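PDB 2PY6: methyltransferase FkbM from Methylobacillus flagellatus KT, which probably transfers methyl groups to a substrate. Local coordinates for residues P34-P39 and H197-P202. Numbering follows the deposited sequence.
With EDO (1,2-ethanediol), chain C.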
loop_
_atom_site.group_PDB
_atom_site.type_symbol
_atom_site.label_atom_id
_atom_site.label_comp_id
_atom_site.label_asym_id
_atom_site.label_seq_id
_atom_site.Cartn_x
_atom_site.Cartn_y
_atom_site.Cartn_z
ATOM N N PRO A 34 -8.682 37.081 26.049
ATOM C CA PRO A 34 -9.231 36.032 25.203
ATOM C C PRO A 34 -8.275 35.510 24.114
ATOM O O PRO A 34 -8.466 34.412 23.589
ATOM C CB PRO A 34 -10.484 36.677 24.620
ATOM C CG PRO A 34 -10.372 38.043 24.801
ATOM C CD PRO A 34 -9.430 38.331 25.907
HETATM N N MSE A 35 -7.230 36.275 23.802
HETATM C CA MSE A 35 -6.227 35.862 22.833
HETATM C C MSE A 35 -5.059 35.120 23.512
HETATM O O MSE A 35 -4.064 34.790 22.861
HETATM C CB MSE A 35 -5.740 37.095 22.056
HETATM C CG MSE A 35 -6.848 37.790 21.269
HETATM SE SE MSE A 35 -7.558 36.555 19.927
HETATM C CE MSE A 35 -6.144 36.730 18.550
ATOM N N PHE A 36 -5.195 34.811 24.811
ATOM C CA PHE A 36 -4.192 34.052 25.522
ATOM C C PHE A 36 -3.937 32.782 24.764
ATOM O O PHE A 36 -4.879 32.110 24.328
ATOM C CB PHE A 36 -4.639 33.663 26.931
ATOM C CG PHE A 36 -3.668 32.685 27.612
ATOM C CD1 PHE A 36 -2.409 33.115 28.054
ATOM C CD2 PHE A 36 -4.006 31.363 27.800
ATOM C CE1 PHE A 36 -1.529 32.257 28.664
ATOM C CE2 PHE A 36 -3.151 30.506 28.417
ATOM C CZ PHE A 36 -1.889 30.941 28.852
ATOM N N GLY A 37 -2.683 32.431 24.588
ATOM C CA GLY A 37 -2.379 31.189 23.873
ATOM C C GLY A 37 -2.235 31.346 22.358
ATOM O O GLY A 37 -1.891 30.362 21.660
ATOM N N ILE A 38 -2.514 32.546 21.834
ATOM C CA ILE A 38 -2.369 32.801 20.418
ATOM C C ILE A 38 -0.967 33.420 20.169
ATOM O O ILE A 38 -0.567 34.335 20.861
ATOM C CB ILE A 38 -3.499 33.715 19.886
ATOM C CG1 ILE A 38 -4.870 33.108 20.237
ATOM C CG2 ILE A 38 -3.355 33.952 18.383
ATOM C CD1 ILE A 38 -5.068 31.649 19.766
ATOM N N PRO A 39 -0.200 32.880 19.201
ATOM C CA PRO A 39 1.132 33.459 18.928
ATOM C C PRO A 39 1.081 34.947 18.605
ATOM O O PRO A 39 0.231 35.375 17.838
ATOM C CB PRO A 39 1.631 32.656 17.730
ATOM C CG PRO A 39 0.855 31.390 17.779
ATOM C CD PRO A 39 -0.486 31.737 18.325
ATOM N N HIS A 197 -6.719 22.587 27.015
ATOM C CA HIS A 197 -7.874 23.430 26.742
ATOM C C HIS A 197 -7.616 24.906 27.081
ATOM O O HIS A 197 -8.035 25.778 26.351
ATOM C CB HIS A 197 -9.138 22.924 27.475
ATOM C CG HIS A 197 -9.593 21.556 27.043
ATOM N ND1 HIS A 197 -10.085 21.292 25.783
ATOM C CD2 HIS A 197 -9.615 20.374 27.709
ATOM C CE1 HIS A 197 -10.361 20.003 25.681
ATOM N NE2 HIS A 197 -10.087 19.424 26.839
ATOM N N LEU A 198 -6.920 25.197 28.179
ATOM C CA LEU A 198 -6.648 26.594 28.520
ATOM C C LEU A 198 -5.645 27.269 27.563
ATOM O O LEU A 198 -5.771 28.438 27.274
ATOM C CB LEU A 198 -6.144 26.725 29.959
ATOM C CG LEU A 198 -7.137 26.418 31.074
ATOM C CD1 LEU A 198 -6.433 26.321 32.401
ATOM C CD2 LEU A 198 -8.229 27.445 31.118
ATOM N N THR A 199 -4.664 26.508 27.090
ATOM C CA THR A 199 -3.566 27.041 26.294
ATOM C C THR A 199 -3.550 26.742 24.814
ATOM O O THR A 199 -2.814 27.416 24.091
ATOM C CB THR A 199 -2.234 26.469 26.781
ATOM O OG1 THR A 199 -2.212 25.068 26.549
ATOM C CG2 THR A 199 -2.026 26.747 28.275
ATOM N N CYS A 200 -4.324 25.743 24.383
ATOM C CA CYS A 200 -4.350 25.243 22.986
ATOM C C CYS A 200 -3.040 24.532 22.620
ATOM O O CYS A 200 -2.739 24.406 21.460
ATOM C CB CYS A 200 -4.590 26.359 21.952
ATOM S SG CYS A 200 -6.016 27.396 22.208
ATOM N N GLU A 201 -2.283 24.064 23.614
ATOM C CA GLU A 201 -0.988 23.441 23.408
ATOM C C GLU A 201 -1.071 21.925 23.554
ATOM O O GLU A 201 -1.118 21.411 24.667
ATOM C CB GLU A 201 0.057 24.003 24.410
ATOM C CG GLU A 201 1.426 23.289 24.361
ATOM C CD GLU A 201 2.030 23.184 22.947
ATOM O OE1 GLU A 201 2.476 24.195 22.402
ATOM O OE2 GLU A 201 2.100 22.071 22.395
ATOM N N PRO A 202 -1.079 21.194 22.430
ATOM C CA PRO A 202 -1.197 19.731 22.527
ATOM C C PRO A 202 -0.097 18.983 23.263
ATOM O O PRO A 202 -0.335 17.860 23.706
ATOM C CB PRO A 202 -1.241 19.295 21.072
ATOM C CG PRO A 202 -0.638 20.357 20.310
ATOM C CD PRO A 202 -1.039 21.623 21.024
HETATM C C1 EDO C . -9.097 24.990 23.489
HETATM O O1 EDO C . -7.712 25.072 23.297
HETATM C C2 EDO C . -9.610 23.595 23.141
HETATM O O2 EDO C . -10.520 23.140 24.156
HETATM O O HOH W 1 -0.421 27.911 22.840
#
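With chi1 at 172°, Phe36 turns CG away from the backbone nitrogen, which swings the ring across to the end of helix 184-199, where Phe36 CE2 lies 3.9 Å from Thr199 CG2. At the ring edge, near its plane, Phe36 CD2 lies 3.5 Å from Leu198 O, so the polarised aromatic hydrogens face a carbonyl that Arg148 also binds. Threonine serves both sides: its methyl lies alongside the phenylalanine, both side chains pointing the same way, while OG1 bonds with Asn195 O and accepts from Glu201 N (3.1 Å), an ST turn as the chain leaves the helix. Gly37, third residue of the type II turn from Met35 to Ile38, has positive phi and comes within 3.8 Å of Thr199 O through CA; a CB would strike that oxygen. One water donates to Gly37 O and, at 2.7 Å, to Thr199 O, joining the backbones where no direct hydrogen bond does. Two residues before Thr199 on the same helix, His197 ND1 shares a nearly straight hydrogen bond (2.5 Å) with O2 of an ethanediol, probably from the crystallisation liquor, and its ring stacks on Trp163. With an alanine in place of His197, Trp163 would probably lose its stacking partner and the diol oxygen its mate. Leu198, suitably apolar, is buried against Phe23 and Ala26 of helix 19-32 and against helix 164-169. The contact packs the loop between helices 19-32 and 40-49 against the C-terminal end of helix 184-199, with Arg148 of helix 143-149 bonding to Phe36 O as well as Leu198 O and Ile38 resting on strand 140-142.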